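Local coordinates for StiE protein (Stigmatella aurantiaca, PDB 6ECX) that is a polyketide synthase whose O-methyltransferase domain binds S-adenosylmethionine and probably methylates an oxygen of the growing polyketide, at residues Gly41-Ile46 with Ala70-Glu75; Val84-Ile89 with Glu111-Asp116; Asn91-Gly96 with Gly155-Val160. All coordinates share one frame; numbering follows the deposited sequence.

Interaction 1: residues Gly41-Ile46 with Ala70-Glu75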
# COMPACT_ATOMS: atom_id res chain seq x y z
N GLY A 41 -2.32 -6.69 7.66
CA GLY A 41 -3.69 -6.36 7.32
C GLY A 41 -4.81 -6.15 8.32
O GLY A 41 -4.60 -5.73 9.46
N VAL A 42 -6.03 -6.45 7.87
CA VAL A 42 -7.26 -6.00 8.51
C VAL A 42 -7.74 -7.07 9.49
O VAL A 42 -8.21 -8.14 9.10
CB VAL A 42 -8.34 -5.68 7.46
CG1 VAL A 42 -9.71 -5.49 8.10
CG2 VAL A 42 -7.95 -4.44 6.67
N PHE A 43 -7.59 -6.79 10.79
CA PHE A 43 -8.22 -7.57 11.84
C PHE A 43 -9.52 -6.87 12.22
O PHE A 43 -9.49 -5.77 12.78
CB PHE A 43 -7.30 -7.70 13.06
CG PHE A 43 -6.31 -8.84 12.98
CD1 PHE A 43 -5.56 -9.06 11.84
CD2 PHE A 43 -6.10 -9.67 14.07
CE1 PHE A 43 -4.64 -10.10 11.78
CE2 PHE A 43 -5.17 -10.71 14.01
CZ PHE A 43 -4.45 -10.92 12.86
N GLN A 44 -10.66 -7.51 11.92
CA GLN A 44 -11.94 -6.89 12.25
C GLN A 44 -12.07 -6.70 13.76
O GLN A 44 -12.65 -5.70 14.22
CB GLN A 44 -13.10 -7.74 11.71
CG GLN A 44 -13.07 -7.97 10.19
CD GLN A 44 -12.35 -9.25 9.81
OE1 GLN A 44 -11.53 -9.78 10.57
NE2 GLN A 44 -12.67 -9.77 8.62
N GLU A 45 -11.52 -7.63 14.54
CA GLU A 45 -11.46 -7.51 15.99
C GLU A 45 -10.10 -7.99 16.47
O GLU A 45 -9.39 -8.73 15.77
CB GLU A 45 -12.57 -8.32 16.69
CG GLU A 45 -13.98 -7.80 16.46
CD GLU A 45 -14.20 -6.40 17.02
OE1 GLU A 45 -13.48 -6.02 17.97
OE2 GLU A 45 -15.09 -5.68 16.51
N ILE A 46 -9.72 -7.54 17.67
CA ILE A 46 -8.57 -8.12 18.35
C ILE A 46 -8.82 -9.60 18.57
O ILE A 46 -9.90 -10.00 19.04
CB ILE A 46 -8.31 -7.39 19.68
CG1 ILE A 46 -7.81 -5.97 19.43
CG2 ILE A 46 -7.35 -8.21 20.58
CD1 ILE A 46 -7.90 -5.07 20.65
N ALA A 70 -2.29 -14.06 6.91
CA ALA A 70 -2.54 -14.12 5.47
C ALA A 70 -3.99 -13.76 5.15
O ALA A 70 -4.26 -13.02 4.19
CB ALA A 70 -2.21 -15.51 4.92
N VAL A 71 -4.93 -14.26 5.95
CA VAL A 71 -6.34 -13.90 5.78
C VAL A 71 -6.52 -12.39 5.86
O VAL A 71 -7.18 -11.78 5.01
CB VAL A 71 -7.20 -14.62 6.84
CG1 VAL A 71 -8.60 -14.03 6.89
CG2 VAL A 71 -7.25 -16.11 6.54
N ALA A 72 -5.93 -11.76 6.88
CA ALA A 72 -6.12 -10.33 7.07
C ALA A 72 -5.44 -9.52 5.98
O ALA A 72 -5.84 -8.37 5.72
CB ALA A 72 -5.59 -9.90 8.44
N GLN A 73 -4.40 -10.06 5.35
CA GLN A 73 -3.76 -9.37 4.25
C GLN A 73 -4.60 -9.44 2.99
O GLN A 73 -4.69 -8.47 2.24
CB GLN A 73 -2.36 -9.94 4.00
CG GLN A 73 -1.34 -9.59 5.09
CD GLN A 73 -0.04 -10.37 4.95
OE1 GLN A 73 -0.06 -11.58 4.73
NE2 GLN A 73 1.09 -9.68 5.08
N ARG A 74 -5.21 -10.61 2.74
CA ARG A 74 -6.16 -10.72 1.64
C ARG A 74 -7.36 -9.79 1.85
O ARG A 74 -7.87 -9.21 0.89
CB ARG A 74 -6.61 -12.17 1.49
CG ARG A 74 -5.55 -13.06 0.88
CD ARG A 74 -6.11 -14.42 0.47
NE ARG A 74 -6.31 -15.30 1.61
CZ ARG A 74 -5.35 -16.03 2.16
NH1 ARG A 74 -4.12 -15.99 1.68
NH2 ARG A 74 -5.62 -16.81 3.20
N GLU A 75 -7.79 -9.63 3.10
CA GLU A 75 -8.91 -8.74 3.38
C GLU A 75 -8.55 -7.28 3.10
O GLU A 75 -9.38 -6.52 2.59
CB GLU A 75 -9.35 -8.93 4.84
CG GLU A 75 -10.36 -7.90 5.33
CD GLU A 75 -11.73 -8.03 4.68
OE1 GLU A 75 -11.95 -8.97 3.88
OE2 GLU A 75 -12.60 -7.18 4.99
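A72 on helix 64-80 docks against the loop residues G41, V42 and F43, a loop-on-helix contact in the helical N-terminal part of this methyltransferase domain. The tight part gathers round A72. Its carbonyl O accepts the backbone N of V42 at 2.9 Å, with an N-H...O angle of 163°. G41 CA adds a CA-H...O contact to the same oxygen, A72 O, at 3.4 Å. The methyl of A72 is wedged between backbone and ring: A72 CB lies 3.2 Å from V42 O, the nearest approach of any side chain in this contact, and meets the ring of F43 obliquely, 3.5 Å from F43 CE1. R68 makes a cation-pi contact with that ring, and F50 meets it as well, while V42 and F43 also pack on E237 and C241 of helix 235-242.

Toward Q44 the contact thins out. Q44 is exposed, and its NE2 comes no closer than 4.4 Å to E75 CD. The carboxylate of E75 turns instead to R78, in a salt bridge, and to the hydroxyl of Y315. Q73, whose side chain points away from the loop segment, donates from NE2 to T39 O. Between the tight and loose parts, E75 has CG anti to its backbone N (chi1 171°), which lays E75 CG 3.7 Å from both V42 CB and V42 CG1.

Interaction 2: residues Val84-Ile89 with Glu111-Asp116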
# COMPACT_ATOMS: atom_id res chain seq x y z
N VAL A 84 -12.89 -1.97 -8.35
CA VAL A 84 -12.24 -2.28 -9.62
C VAL A 84 -12.90 -3.48 -10.27
O VAL A 84 -13.11 -4.52 -9.63
CB VAL A 84 -10.74 -2.53 -9.43
CG1 VAL A 84 -10.08 -2.88 -10.76
CG2 VAL A 84 -10.05 -1.33 -8.76
N ASP A 85 -13.22 -3.36 -11.55
CA ASP A 85 -13.72 -4.48 -12.35
C ASP A 85 -12.55 -4.95 -13.21
O ASP A 85 -12.28 -4.37 -14.27
CB ASP A 85 -14.91 -4.06 -13.21
CG ASP A 85 -15.45 -5.19 -14.08
OD1 ASP A 85 -14.87 -6.30 -14.06
OD2 ASP A 85 -16.48 -4.98 -14.77
N LEU A 86 -11.87 -6.00 -12.77
CA LEU A 86 -10.69 -6.43 -13.52
C LEU A 86 -11.03 -6.94 -14.92
O LEU A 86 -10.19 -6.87 -15.82
CB LEU A 86 -9.94 -7.50 -12.73
CG LEU A 86 -9.28 -6.92 -11.46
CD1 LEU A 86 -8.86 -8.02 -10.50
CD2 LEU A 86 -8.09 -6.02 -11.82
N SER A 87 -12.26 -7.41 -15.15
CA SER A 87 -12.58 -7.88 -16.49
C SER A 87 -12.55 -6.76 -17.51
O SER A 87 -12.41 -7.03 -18.71
CB SER A 87 -13.96 -8.58 -16.51
OG SER A 87 -14.99 -7.63 -16.34
N ALA A 88 -12.67 -5.50 -17.06
CA ALA A 88 -12.76 -4.35 -17.95
C ALA A 88 -11.41 -3.71 -18.22
O ALA A 88 -11.27 -2.92 -19.16
CB ALA A 88 -13.70 -3.30 -17.33
N ILE A 89 -10.43 -4.04 -17.44
CA ILE A 89 -9.11 -3.44 -17.47
C ILE A 89 -8.19 -4.29 -18.33
O ILE A 89 -8.37 -5.51 -18.44
CB ILE A 89 -8.64 -3.29 -16.02
CG1 ILE A 89 -9.30 -2.03 -15.43
CG2 ILE A 89 -7.11 -3.30 -15.86
CD1 ILE A 89 -9.29 -2.01 -13.95
N GLU A 111 -6.43 -13.74 -16.92
CA GLU A 111 -5.45 -14.10 -17.93
C GLU A 111 -5.28 -13.03 -19.00
O GLU A 111 -4.27 -13.04 -19.70
CB GLU A 111 -5.82 -15.43 -18.58
CG GLU A 111 -5.74 -16.61 -17.63
CD GLU A 111 -5.77 -17.95 -18.34
OE1 GLU A 111 -4.89 -18.20 -19.19
OE2 GLU A 111 -6.69 -18.76 -18.06
N HIS A 112 -6.24 -12.13 -19.15
CA HIS A 112 -6.12 -11.10 -20.18
C HIS A 112 -5.19 -9.96 -19.78
O HIS A 112 -4.76 -9.20 -20.65
CB HIS A 112 -7.50 -10.53 -20.50
CG HIS A 112 -8.14 -9.83 -19.33
ND1 HIS A 112 -8.66 -10.50 -18.25
CD2 HIS A 112 -8.33 -8.51 -19.08
CE1 HIS A 112 -9.15 -9.63 -17.38
NE2 HIS A 112 -8.97 -8.42 -17.86
N LEU A 113 -4.89 -9.80 -18.49
CA LEU A 113 -4.15 -8.62 -18.02
C LEU A 113 -2.69 -8.66 -18.46
O LEU A 113 -2.07 -9.72 -18.55
CB LEU A 113 -4.19 -8.52 -16.49
CG LEU A 113 -5.52 -8.30 -15.78
CD1 LEU A 113 -5.29 -8.30 -14.28
CD2 LEU A 113 -6.18 -6.98 -16.23
N LYS A 114 -2.14 -7.46 -18.71
CA LYS A 114 -0.71 -7.21 -18.88
C LYS A 114 -0.28 -6.29 -17.74
O LYS A 114 -0.91 -5.25 -17.52
CB LYS A 114 -0.41 -6.54 -20.22
CG LYS A 114 -0.95 -7.28 -21.45
CD LYS A 114 0.12 -8.18 -22.08
CE LYS A 114 -0.37 -8.84 -23.37
NZ LYS A 114 0.69 -9.66 -24.00
N LEU A 115 0.79 -6.64 -17.03
CA LEU A 115 1.14 -5.93 -15.81
C LEU A 115 2.64 -5.65 -15.77
O LEU A 115 3.44 -6.52 -16.11
CB LEU A 115 0.73 -6.72 -14.55
CG LEU A 115 -0.69 -7.33 -14.55
CD1 LEU A 115 -0.70 -8.76 -15.13
CD2 LEU A 115 -1.22 -7.34 -13.15
N ASP A 116 3.01 -4.43 -15.39
CA ASP A 116 4.41 -4.06 -15.21
C ASP A 116 4.64 -3.65 -13.76
O ASP A 116 3.77 -3.07 -13.12
CB ASP A 116 4.80 -2.89 -16.14
CG ASP A 116 4.70 -3.28 -17.61
OD1 ASP A 116 5.07 -4.42 -17.92
OD2 ASP A 116 4.23 -2.46 -18.45
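H112 and L113, just ahead of strand 114-119 in the Rossmann-like methyltransferase sheet, meet the loop 84-89 that leads into the neighbouring strand 91-94. H112 comes first along the segment and supplies the polar link. Its NE2 donates to L86 O at 2.8 Å, with an N-H...O angle of 142°; the oxygen lies practically in the plane of the imidazole, at its edge. The turn that presents L86 O also uses this oxygen itself, I89 N approaching the opposite face of the carbonyl from H112, and it is steadied by D85, whose OD1 accepts S87 OG at 2.6 Å and, weakly, S87 N. The carbonyl O of I89 is another neighbour in the ring plane, 3.0 Å from H112 NE2. With chi1 at 63°, H112 CG sits between its backbone N and carbonyl carbon, and the ring reaches across to these carbonyls edge first.

L113 follows and is buried. Its CG lies over one face of the H112 ring, toward the rim, while CD1 comes within 4.4 Å of L86 CD2. L106 of helix 101-109 touches both leucines. From K114 onward the chain enters the sheet, pairing with strand 91-94, and D116 forms a salt bridge with R142. The buried end of the contact is L113 CD2, 3.8 Å from I89 CG2 and 3.4 Å from I89 O.

Interaction 3: residues Asn91-Gly96 with Gly155-Val160. With SAM (S-adenosylmethionine), chain B.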
# COMPACT_ATOMS: atom_id res chain seq x y z
N ASN A 91 -4.35 -3.10 -18.78
CA ASN A 91 -2.94 -2.89 -18.42
C ASN A 91 -2.84 -2.35 -17.00
O ASN A 91 -3.58 -1.43 -16.64
CB ASN A 91 -2.30 -1.90 -19.40
CG ASN A 91 -2.39 -2.37 -20.86
OD1 ASN A 91 -1.81 -3.38 -21.22
ND2 ASN A 91 -3.14 -1.64 -21.69
N VAL A 92 -1.90 -2.90 -16.22
CA VAL A 92 -1.72 -2.59 -14.80
C VAL A 92 -0.28 -2.16 -14.55
O VAL A 92 0.66 -2.77 -15.08
CB VAL A 92 -2.06 -3.81 -13.90
CG1 VAL A 92 -1.92 -3.45 -12.38
CG2 VAL A 92 -3.45 -4.39 -14.21
N MET A 93 -0.09 -1.12 -13.74
CA MET A 93 1.24 -0.68 -13.30
C MET A 93 1.30 -0.73 -11.78
O MET A 93 0.46 -0.12 -11.11
CB MET A 93 1.53 0.74 -13.78
CG MET A 93 2.90 1.29 -13.38
SD MET A 93 4.20 0.48 -14.35
CE MET A 93 5.42 0.21 -13.05
N ASP A 94 2.32 -1.42 -11.23
CA ASP A 94 2.58 -1.44 -9.78
C ASP A 94 3.85 -0.65 -9.53
O ASP A 94 4.95 -1.13 -9.85
CB ASP A 94 2.73 -2.87 -9.27
CG ASP A 94 2.92 -2.95 -7.75
OD1 ASP A 94 3.35 -1.96 -7.11
OD2 ASP A 94 2.63 -4.03 -7.18
N PHE A 95 3.74 0.57 -8.97
CA PHE A 95 4.93 1.40 -8.95
C PHE A 95 5.81 1.17 -7.72
O PHE A 95 6.80 1.89 -7.55
CB PHE A 95 4.58 2.89 -9.12
CG PHE A 95 3.71 3.48 -8.04
CD1 PHE A 95 4.27 3.98 -6.88
CD2 PHE A 95 2.35 3.63 -8.24
CE1 PHE A 95 3.49 4.59 -5.91
CE2 PHE A 95 1.55 4.25 -7.27
CZ PHE A 95 2.12 4.72 -6.11
N GLY A 96 5.52 0.16 -6.91
CA GLY A 96 6.45 -0.27 -5.88
C GLY A 96 6.17 -1.72 -5.55
O GLY A 96 5.57 -2.02 -4.52
N GLY A 155 4.59 2.39 -20.51
CA GLY A 155 3.36 2.12 -21.22
C GLY A 155 2.24 3.03 -20.75
O GLY A 155 2.45 3.98 -19.99
N MET A 156 1.04 2.70 -21.21
CA MET A 156 -0.17 3.45 -20.89
C MET A 156 -1.13 2.48 -20.20
O MET A 156 -1.47 1.44 -20.76
CB MET A 156 -0.78 4.04 -22.16
CG MET A 156 -1.99 4.92 -21.94
SD MET A 156 -1.62 6.37 -20.92
CE MET A 156 -0.50 7.27 -21.99
N TYR A 157 -1.56 2.83 -18.98
CA TYR A 157 -2.21 1.88 -18.08
C TYR A 157 -3.66 2.25 -17.81
O TYR A 157 -4.07 3.40 -17.95
CB TYR A 157 -1.42 1.78 -16.77
CG TYR A 157 -0.01 1.32 -17.05
CD1 TYR A 157 0.28 -0.03 -17.23
CD2 TYR A 157 1.02 2.24 -17.23
CE1 TYR A 157 1.57 -0.47 -17.57
CE2 TYR A 157 2.31 1.82 -17.55
CZ TYR A 157 2.58 0.46 -17.70
OH TYR A 157 3.85 0.05 -18.01
N ASP A 158 -4.43 1.23 -17.44
CA ASP A 158 -5.81 1.38 -17.00
C ASP A 158 -5.94 1.37 -15.50
O ASP A 158 -6.88 1.96 -14.96
CB ASP A 158 -6.66 0.23 -17.56
CG ASP A 158 -6.63 0.17 -19.07
OD1 ASP A 158 -6.48 1.22 -19.70
OD2 ASP A 158 -6.75 -0.94 -19.61
N LEU A 159 -4.98 0.75 -14.80
CA LEU A 159 -5.02 0.64 -13.35
C LEU A 159 -3.59 0.79 -12.84
O LEU A 159 -2.67 0.21 -13.43
CB LEU A 159 -5.61 -0.71 -12.91
CG LEU A 159 -5.49 -1.17 -11.44
CD1 LEU A 159 -6.36 -0.29 -10.54
CD2 LEU A 159 -5.92 -2.64 -11.30
N VAL A 160 -3.41 1.59 -11.78
CA VAL A 160 -2.10 1.80 -11.15
C VAL A 160 -2.21 1.46 -9.67
O VAL A 160 -3.18 1.86 -9.00
CB VAL A 160 -1.60 3.25 -11.34
CG1 VAL A 160 -0.26 3.47 -10.61
CG2 VAL A 160 -1.41 3.59 -12.82
N SAM B . 3.52 -2.98 -2.72
CA SAM B . 4.27 -4.11 -2.20
C SAM B . 3.42 -4.92 -1.22
O SAM B . 2.37 -4.43 -0.80
OXT SAM B . 3.74 -6.05 -0.84
CB SAM B . 5.54 -3.64 -1.53
CG SAM B . 5.35 -2.53 -0.51
SD SAM B . 6.90 -2.20 0.36
CE SAM B . 6.28 -1.67 1.98
C5' SAM B . 7.51 -0.70 -0.46
C4' SAM B . 7.99 -0.97 -1.88
O4' SAM B . 8.19 0.23 -2.62
C3' SAM B . 9.32 -1.72 -1.99
O3' SAM B . 9.11 -2.72 -2.97
C2' SAM B . 10.31 -0.70 -2.53
O2' SAM B . 11.33 -1.25 -3.34
C1' SAM B . 9.39 0.17 -3.37
N9 SAM B . 9.87 1.54 -3.66
C8 SAM B . 10.22 2.49 -2.73
N7 SAM B . 10.57 3.62 -3.39
C5 SAM B . 10.44 3.41 -4.72
C6 SAM B . 10.66 4.21 -5.83
N6 SAM B . 11.09 5.47 -5.69
N1 SAM B . 10.44 3.71 -7.10
C2 SAM B . 9.99 2.42 -7.27
N3 SAM B . 9.77 1.63 -6.16
C4 SAM B . 10.00 2.11 -4.91
O HOH W 1 -4.26 0.82 -21.31
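V92 and M93 pair in parallel with L159 and V160, joining two central strands of the Rossmann-like sheet, whose strand 91-94 leads into the S-adenosylmethionine pocket. Just before this pairing N91 O takes two donors: D158 N at 2.9 Å and L159 N at 3.2 Å, the latter nearly along the C=O axis. The corner in the chain at D158 is consistent with both amides converging on this oxygen. Further on, M93 N donates to L159 O at 2.9 Å, and CA-H...O contacts run from V92 CA to L159 O and from V160 CA to M93 O.

At the strand entrance, D158 OD2 receives a weak bond from N91 N and a further one from K90 N. One water links N91 ND2, from which it accepts at 2.7 Å, with M156 O and D158 OD1, to which it donates; T184 OG1 also bonds to D158 OD1.

The Y157 ring lies flat under M93, whose CB stands 3.6 Å from the ring centroid, almost on the ring normal, in a CH-pi contact. M93 CG is anti to the backbone N (chi1 -180°), and the bends that follow bring SD back obliquely to the same ring as a Met-aromatic contact. The Y157 hydroxyl is held by D116 OD2. V92 and L159 lie side by side on the other side of the sheet, while V160 CG1 abuts the F95 ring edge at 3.5 Å from CD2.

Past the strand, F95 and G96 belong to the cofactor pocket. D94 OD1 accepts G96 N in an Asx turn, G96 O accepts the amino N of S-adenosylmethionine at 2.9 Å, and F95 O is bonded to S148 OG. With the strand anchored to its neighbour and the turn held by D94, the carbonyl of G96 is probably fixed in position to receive the cofactor's amino group.

Overall arrangement
From the N terminus, interaction 1 closes first: it folds the loop after helix 11-19 back onto helix 64-80, enclosing helix 52-57, and is complete before the other two begin. The chain then passes through 84-89 into strand 91-94. Interactions 2 and 3 cross, since 91-96 lies between the segments of interaction 2 and 111-116 between those of interaction 3. They lie about 10 Å apart, centre to centre, and together tie loop 84-89 and strands 114-119, 91-94 and 157-163 into one sheet region, with 91-94 in the middle. Interaction 1 lies about 26 Å from interaction 3, centre to centre, on the opposite side of the chain's centre, where it ties the N-terminal loop to helix 64-80.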